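Germination protein (Bacillus megaterium, PDB 6O59) forms the N-terminal domain of the A subunit of the spore germinant receptor GerK3, which probably helps to sense germinants and trigger spore germination. Local coordinates at residues 5-9 / 10-14; 156-159 / 160-164; 96-99 / 100-103. All blocks are in the same frame, centred on the assembly; numbering follows the deposited sequence.

Overall arrangement
The three contacts lie at helix ends: the starts of 10-20 and 98-106, and the last turns of 153-163. Interactions 1 and 3 are neighbours, their centres about 12 Å apart, because helix 98-106 packs against helix 10-20, which lies on the first sheet. They meet directly: Asn13 OD1 comes within 3.5 Å of Trp98 CZ2, and Ser5 O approaches Trp98 NE1 at 3.2 Å. Interaction 2 has its centre about 27 Å from that of interaction 1 and about 20 Å from that of interaction 3, with nearest atoms about 13 and 9 Å away. Its helix leads into the second sheet, whose strand order repeats that of the first.

Interaction 1: 5-9 / 10-14; sequences SLKNL and LSENL
Asn13 ND2 donates to Lys7 O at 2.8 Å, with an N-H...O angle of 150°, and this is the shortest polar bond of the turn. The nitrogen arrives from above the plane of the Lys7 carbonyl and uses no lone-pair direction. At the other end of the same amide, Asn13 OD1 accepts weakly from Lys7 N at 3.1 Å. One side chain thus serves both the N-H and the C=O of a single residue; the two bonds, one of them weak, should limit rotation of the amide and join the loop to the first turn of the helix. Leu9, the N-cap residue, supplies the backbone part: Leu9 O accepts from Asn13 N at 3.2 Å.

Lys7 and Glu12 cross obliquely. Glu12 runs extended beyond CG, whereas Lys7 bends at chi2 (-60°) and again at chi3 (-85°), and its CE comes to rest 3.3 Å from Glu12 OE2. Lys7 NZ stays 4.1 Å from Glu12 OE2, too far for a salt bridge, although the opposite charges probably attract. Leu9 adds an apolar flank, its CD1 lying 3.8 Å from Glu12 CD. Leu10 and Leu14 touch strand 40-47, and Leu10 also Ile113. The whole is a helix N-terminus in which an asparagine of the first turn reaches back to bind the backbone of the preceding loop, where helix 10-20 enters its packing against the first antiparallel sheet.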
loop_
_atom_site.group_PDB
_atom_site.type_symbol
_atom_site.label_atom_id
_atom_site.label_comp_id
_atom_site.label_asym_id
_atom_site.label_seq_id
_atom_site.Cartn_x
_atom_site.Cartn_y
_atom_site.Cartn_z
ATOM N N SER A 5 12.063 -7.123 17.799
ATOM C CA SER A 5 10.823 -7.105 18.584
ATOM C C SER A 5 10.076 -5.784 18.403
ATOM O O SER A 5 10.629 -4.808 17.887
ATOM C CB SER A 5 11.097 -7.363 20.060
ATOM O OG SER A 5 10.068 -8.145 20.644
ATOM N N LEU A 6 8.800 -5.764 18.783
ATOM C CA LEU A 6 7.988 -4.564 18.592
ATOM C C LEU A 6 8.176 -3.586 19.747
ATOM O O LEU A 6 8.369 -3.992 20.901
ATOM C CB LEU A 6 6.509 -4.934 18.414
ATOM C CG LEU A 6 5.965 -5.231 16.999
ATOM C CD1 LEU A 6 7.026 -5.624 16.001
ATOM C CD2 LEU A 6 4.868 -6.259 17.043
ATOM N N LYS A 7 8.159 -2.288 19.416
ATOM C CA LYS A 7 8.333 -1.220 20.391
ATOM C C LYS A 7 7.072 -1.109 21.243
ATOM O O LYS A 7 5.997 -1.470 20.777
ATOM C CB LYS A 7 8.676 0.113 19.694
ATOM C CG LYS A 7 10.021 0.129 18.927
ATOM C CD LYS A 7 11.282 -0.141 19.779
ATOM C CE LYS A 7 11.862 1.077 20.463
ATOM N NZ LYS A 7 12.745 0.715 21.610
ATOM N N ASN A 8 7.207 -0.673 22.507
ATOM C CA ASN A 8 6.056 -0.545 23.399
ATOM C C ASN A 8 5.204 0.656 23.020
ATOM O O ASN A 8 3.989 0.512 22.984
ATOM C CB ASN A 8 6.468 -0.490 24.860
ATOM C CG ASN A 8 6.826 -1.845 25.415
ATOM O OD1 ASN A 8 8.005 -2.162 25.615
ATOM N ND2 ASN A 8 5.820 -2.682 25.672
ATOM N N LEU A 9 5.816 1.803 22.660
ATOM C CA LEU A 9 5.051 2.985 22.240
ATOM C C LEU A 9 4.425 2.792 20.850
ATOM O O LEU A 9 5.074 2.262 19.942
ATOM C CB LEU A 9 5.906 4.262 22.256
ATOM C CG LEU A 9 6.386 4.772 23.623
ATOM C CD1 LEU A 9 7.499 5.768 23.449
ATOM C CD2 LEU A 9 5.248 5.392 24.424
ATOM N N LEU A 10 3.155 3.215 20.703
ATOM C CA LEU A 10 2.379 3.148 19.460
ATOM C C LEU A 10 3.005 4.075 18.406
ATOM O O LEU A 10 3.126 3.691 17.241
ATOM C CB LEU A 10 0.905 3.525 19.760
ATOM C CG LEU A 10 -0.042 3.908 18.631
ATOM C CD1 LEU A 10 -0.309 2.749 17.715
ATOM C CD2 LEU A 10 -1.346 4.383 19.184
ATOM N N SER A 11 3.435 5.274 18.843
ATOM C CA SER A 11 4.113 6.292 18.040
ATOM C C SER A 11 5.339 5.705 17.354
ATOM O O SER A 11 5.551 5.945 16.162
ATOM C CB SER A 11 4.532 7.460 18.930
ATOM O OG SER A 11 5.375 7.042 19.994
ATOM N N GLU A 12 6.124 4.911 18.118
ATOM C CA GLU A 12 7.343 4.249 17.674
ATOM C C GLU A 12 7.030 3.173 16.637
ATOM O O GLU A 12 7.758 3.045 15.647
ATOM C CB GLU A 12 8.109 3.655 18.865
ATOM C CG GLU A 12 8.737 4.711 19.763
ATOM C CD GLU A 12 9.770 4.245 20.774
ATOM O OE1 GLU A 12 10.827 4.908 20.872
ATOM O OE2 GLU A 12 9.522 3.238 21.478
ATOM N N ASN A 13 5.927 2.425 16.840
ATOM C CA ASN A 13 5.518 1.365 15.922
ATOM C C ASN A 13 5.016 1.949 14.631
ATOM O O ASN A 13 5.299 1.396 13.568
ATOM C CB ASN A 13 4.463 0.477 16.552
ATOM C CG ASN A 13 5.033 -0.436 17.601
ATOM O OD1 ASN A 13 6.076 -1.078 17.411
ATOM N ND2 ASN A 13 4.367 -0.506 18.740
ATOM N N LEU A 14 4.313 3.089 14.707
ATOM C CA LEU A 14 3.775 3.741 13.517
ATOM C C LEU A 14 4.901 4.378 12.703
ATOM O O LEU A 14 4.949 4.171 11.493
ATOM C CB LEU A 14 2.667 4.766 13.864
ATOM C CG LEU A 14 1.397 4.200 14.536
ATOM C CD1 LEU A 14 0.385 5.282 14.778
ATOM C CD2 LEU A 14 0.753 3.060 13.719
#

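Interaction 2: 156-159 / 160-164; sequences NLAM and VRRII
The guanidinium of Arg162 lies obliquely to the backbone around Ala158 O and Met159 N, with its NH1 4.0 Å from Ala158 CB. The chain first runs extended from CG to NE, leading away from the helix, and the turn at chi4 (100°) then swings NH1 back toward Ala158. On the way, Arg162 CG passes beside Ala158 O, which also receives a weak bond from Arg162 N.

The second flat group, the guanidinium of Arg161, takes a different course. A bend at chi2 (-65°) carries its chain past Leu157 O, which lies 3.3 Å from Arg161 CG, and its polar end then forms a salt bridge with Asp26 and a hydrogen bond to Leu169 O. The amide of Asn156 turns to another partner, its OD1 accepting from Thr150 N.

Along the backbone, the pattern changes toward the end of the helix. Arg161 N bonds to Leu157 O at 3.0 Å in a nearly straight line (173°), and Val160 N bonds to Asn156 O at 3.3 Å. One residue further on, Arg162 N makes two weak bonds, to Ala158 O at 3.1 Å and to Met159 O at 3.4 Å. Val160 O then accepts twice: the bond from Ile163 N is of the i to i-3 kind, and that from Ile164 N keeps the i to i-4 spacing of the helix.

Helix 153-163 is wedged between several elements. Leu157 and Val160 rest on strands 169-176 and 182-189, Ile163 and Ile164 touch Ala244 of helix 240-248, and Ala158 and Arg162 meet Ile50 in a loop that follows strand 40-47 of the first sheet.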
loop_
_atom_site.group_PDB
_atom_site.type_symbol
_atom_site.label_atom_id
_atom_site.label_comp_id
_atom_site.label_asym_id
_atom_site.label_seq_id
_atom_site.Cartn_x
_atom_site.Cartn_y
_atom_site.Cartn_z
ATOM N N ASN A 156 -6.241 -0.432 -9.484
ATOM C CA ASN A 156 -5.016 -0.910 -10.135
ATOM C C ASN A 156 -3.893 -1.207 -9.117
ATOM O O ASN A 156 -3.250 -2.249 -9.226
ATOM C CB ASN A 156 -4.542 0.112 -11.178
ATOM C CG ASN A 156 -5.478 0.263 -12.358
ATOM O OD1 ASN A 156 -6.381 -0.545 -12.583
ATOM N ND2 ASN A 156 -5.294 1.321 -13.133
ATOM N N LEU A 157 -3.688 -0.317 -8.126
ATOM C CA LEU A 157 -2.674 -0.504 -7.076
ATOM C C LEU A 157 -2.954 -1.755 -6.271
ATOM O O LEU A 157 -2.037 -2.544 -6.023
ATOM C CB LEU A 157 -2.593 0.690 -6.114
ATOM C CG LEU A 157 -2.416 2.086 -6.689
ATOM C CD1 LEU A 157 -2.267 3.095 -5.568
ATOM C CD2 LEU A 157 -1.273 2.145 -7.732
ATOM N N ALA A 158 -4.243 -1.941 -5.901
ATOM C CA ALA A 158 -4.748 -3.078 -5.152
ATOM C C ALA A 158 -4.479 -4.390 -5.919
ATOM O O ALA A 158 -4.069 -5.381 -5.313
ATOM C CB ALA A 158 -6.236 -2.890 -4.879
ATOM N N MET A 159 -4.637 -4.370 -7.260
ATOM C CA MET A 159 -4.399 -5.537 -8.107
ATOM C C MET A 159 -2.943 -5.979 -8.034
ATOM O O MET A 159 -2.706 -7.172 -7.886
ATOM C CB MET A 159 -4.827 -5.267 -9.562
ATOM C CG MET A 159 -6.344 -5.132 -9.699
ATOM S SD MET A 159 -6.952 -4.793 -11.362
ATOM C CE MET A 159 -7.174 -6.418 -11.911
ATOM N N VAL A 160 -1.986 -5.033 -8.068
ATOM C CA VAL A 160 -0.546 -5.315 -7.983
ATOM C C VAL A 160 -0.217 -5.860 -6.571
ATOM O O VAL A 160 0.427 -6.909 -6.452
ATOM C CB VAL A 160 0.324 -4.074 -8.337
ATOM C CG1 VAL A 160 1.807 -4.381 -8.145
ATOM C CG2 VAL A 160 0.051 -3.570 -9.757
ATOM N N ARG A 161 -0.697 -5.157 -5.520
ATOM C CA ARG A 161 -0.552 -5.502 -4.095
ATOM C C ARG A 161 -0.999 -6.929 -3.743
ATOM O O ARG A 161 -0.608 -7.458 -2.703
ATOM C CB ARG A 161 -1.375 -4.523 -3.229
ATOM C CG ARG A 161 -0.719 -3.161 -3.045
ATOM C CD ARG A 161 0.575 -3.265 -2.272
ATOM N NE ARG A 161 0.903 -2.008 -1.625
ATOM C CZ ARG A 161 2.115 -1.686 -1.204
ATOM N NH1 ARG A 161 3.126 -2.527 -1.370
ATOM N NH2 ARG A 161 2.335 -0.505 -0.642
ATOM N N ARG A 162 -1.880 -7.503 -4.563
ATOM C CA ARG A 162 -2.429 -8.836 -4.377
ATOM C C ARG A 162 -1.451 -9.887 -4.871
ATOM O O ARG A 162 -1.445 -11.001 -4.343
ATOM C CB ARG A 162 -3.764 -8.965 -5.092
ATOM C CG ARG A 162 -4.907 -8.434 -4.271
ATOM C CD ARG A 162 -6.259 -8.841 -4.833
ATOM N NE ARG A 162 -7.392 -8.255 -4.105
ATOM C CZ ARG A 162 -8.083 -7.190 -4.510
ATOM N NH1 ARG A 162 -7.734 -6.547 -5.622
ATOM N NH2 ARG A 162 -9.122 -6.755 -3.804
ATOM N N ILE A 163 -0.611 -9.511 -5.871
ATOM C CA ILE A 163 0.422 -10.343 -6.513
ATOM C C ILE A 163 1.794 -10.157 -5.814
ATOM O O ILE A 163 2.431 -11.150 -5.460
ATOM C CB ILE A 163 0.516 -10.035 -8.038
ATOM C CG1 ILE A 163 -0.869 -10.082 -8.702
ATOM C CG2 ILE A 163 1.505 -10.985 -8.727
ATOM C CD1 ILE A 163 -0.874 -9.993 -10.170
ATOM N N ILE A 164 2.262 -8.900 -5.662
ATOM C CA ILE A 164 3.548 -8.610 -5.009
ATOM C C ILE A 164 3.254 -8.307 -3.553
ATOM O O ILE A 164 2.749 -7.225 -3.248
ATOM C CB ILE A 164 4.318 -7.449 -5.729
ATOM C CG1 ILE A 164 4.531 -7.735 -7.226
ATOM C CG2 ILE A 164 5.646 -7.110 -5.045
ATOM C CD1 ILE A 164 5.519 -8.823 -7.567
#

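Interaction 3: 96-99 / 100-103; sequences DNWN and DLLS
Leu102 N donates to Trp98 O at 2.8 Å and almost straight (170°), the shortest bond in this opening turn of helix 98-106, for which Asn97 is the N-cap residue. The nitrogen lies nearly along the C=O axis of Trp98. Two neighbouring bonds repeat the four-residue spacing: Asn99 O accepts from Ser103 N at 3.0 Å, and Asn97 O from Leu101 N at 3.2 Å, the latter in the carbonyl plane. The hydroxyl of Ser103 adds a weak bond of its own, OG giving its proton to Asp100 O at 3.3 Å within the same turn.

Around this polar frame the apolar side chains close in. Trp98 and Leu101 run alongside each other in the same direction, Leu101 reaching the ring because its CG stands opposite the backbone N (chi1 -179°). The indole also packs on helix 10-20, touching Leu16 and Ile17, while Lys20 of that helix makes a cation-pi contact with it. Leu102 touches Lys20 as well. Where the two larger groups meet, Leu101 CD2 sits obliquely to the six-membered part of the indole, 3.8 Å from Trp98 CZ3.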
loop_
_atom_site.group_PDB
_atom_site.type_symbol
_atom_site.label_atom_id
_atom_site.label_comp_id
_atom_site.label_asym_id
_atom_site.label_seq_id
_atom_site.Cartn_x
_atom_site.Cartn_y
_atom_site.Cartn_z
ATOM N N ASP A 96 4.455 -10.399 17.225
ATOM C CA ASP A 96 5.336 -9.838 18.272
ATOM C C ASP A 96 6.778 -9.544 17.752
ATOM O O ASP A 96 7.707 -9.349 18.545
ATOM C CB ASP A 96 5.380 -10.767 19.509
ATOM C CG ASP A 96 6.090 -12.092 19.310
ATOM O OD1 ASP A 96 6.063 -12.622 18.170
ATOM O OD2 ASP A 96 6.662 -12.609 20.292
ATOM N N ASN A 97 6.929 -9.491 16.413
ATOM C CA ASN A 97 8.157 -9.185 15.679
ATOM C C ASN A 97 7.770 -8.561 14.334
ATOM O O ASN A 97 6.622 -8.736 13.888
ATOM C CB ASN A 97 9.055 -10.414 15.521
ATOM C CG ASN A 97 8.623 -11.395 14.471
ATOM O OD1 ASN A 97 7.703 -12.190 14.668
ATOM N ND2 ASN A 97 9.300 -11.364 13.339
ATOM N N TRP A 98 8.696 -7.786 13.723
ATOM C CA TRP A 98 8.442 -7.036 12.482
ATOM C C TRP A 98 8.126 -7.908 11.261
ATOM O O TRP A 98 7.226 -7.538 10.496
ATOM C CB TRP A 98 9.592 -6.070 12.162
ATOM C CG TRP A 98 9.587 -4.918 13.116
ATOM C CD1 TRP A 98 10.394 -4.759 14.202
ATOM C CD2 TRP A 98 8.572 -3.905 13.219
ATOM N NE1 TRP A 98 10.003 -3.660 14.927
ATOM C CE2 TRP A 98 8.885 -3.116 14.348
ATOM C CE3 TRP A 98 7.451 -3.562 12.440
ATOM C CZ2 TRP A 98 8.120 -2.008 14.720
ATOM C CZ3 TRP A 98 6.691 -2.467 12.811
ATOM C CH2 TRP A 98 7.027 -1.702 13.938
ATOM N N ASN A 99 8.825 -9.053 11.088
ATOM C CA ASN A 99 8.625 -9.945 9.950
ATOM C C ASN A 99 7.164 -10.405 9.854
ATOM O O ASN A 99 6.533 -10.224 8.799
ATOM C CB ASN A 99 9.564 -11.139 10.025
ATOM C CG ASN A 99 10.219 -11.462 8.709
ATOM O OD1 ASN A 99 9.585 -12.002 7.782
ATOM N ND2 ASN A 99 11.506 -11.132 8.600
ATOM N N ASP A 100 6.624 -10.945 10.978
ATOM C CA ASP A 100 5.251 -11.442 11.104
ATOM C C ASP A 100 4.222 -10.336 10.910
ATOM O O ASP A 100 3.212 -10.545 10.226
ATOM C CB ASP A 100 5.054 -12.111 12.469
ATOM C CG ASP A 100 5.729 -13.455 12.624
ATOM O OD1 ASP A 100 6.237 -13.990 11.607
ATOM O OD2 ASP A 100 5.741 -13.982 13.761
ATOM N N LEU A 101 4.481 -9.162 11.509
ATOM C CA LEU A 101 3.616 -7.988 11.397
ATOM C C LEU A 101 3.508 -7.567 9.939
ATOM O O LEU A 101 2.401 -7.484 9.401
ATOM C CB LEU A 101 4.163 -6.822 12.261
ATOM C CG LEU A 101 3.351 -5.522 12.275
ATOM C CD1 LEU A 101 3.325 -4.931 13.651
ATOM C CD2 LEU A 101 3.916 -4.498 11.313
ATOM N N LEU A 102 4.664 -7.314 9.306
ATOM C CA LEU A 102 4.724 -6.818 7.943
ATOM C C LEU A 102 4.118 -7.786 6.935
ATOM O O LEU A 102 3.363 -7.337 6.076
ATOM C CB LEU A 102 6.154 -6.435 7.550
ATOM C CG LEU A 102 6.679 -5.141 8.179
ATOM C CD1 LEU A 102 8.157 -4.956 7.897
ATOM C CD2 LEU A 102 5.867 -3.925 7.747
ATOM N N SER A 103 4.360 -9.091 7.080
ATOM C CA SER A 103 3.808 -10.079 6.156
ATOM C C SER A 103 2.287 -10.134 6.251
ATOM O O SER A 103 1.635 -10.264 5.213
ATOM C CB SER A 103 4.409 -11.460 6.391
ATOM O OG SER A 103 3.648 -12.163 7.356
#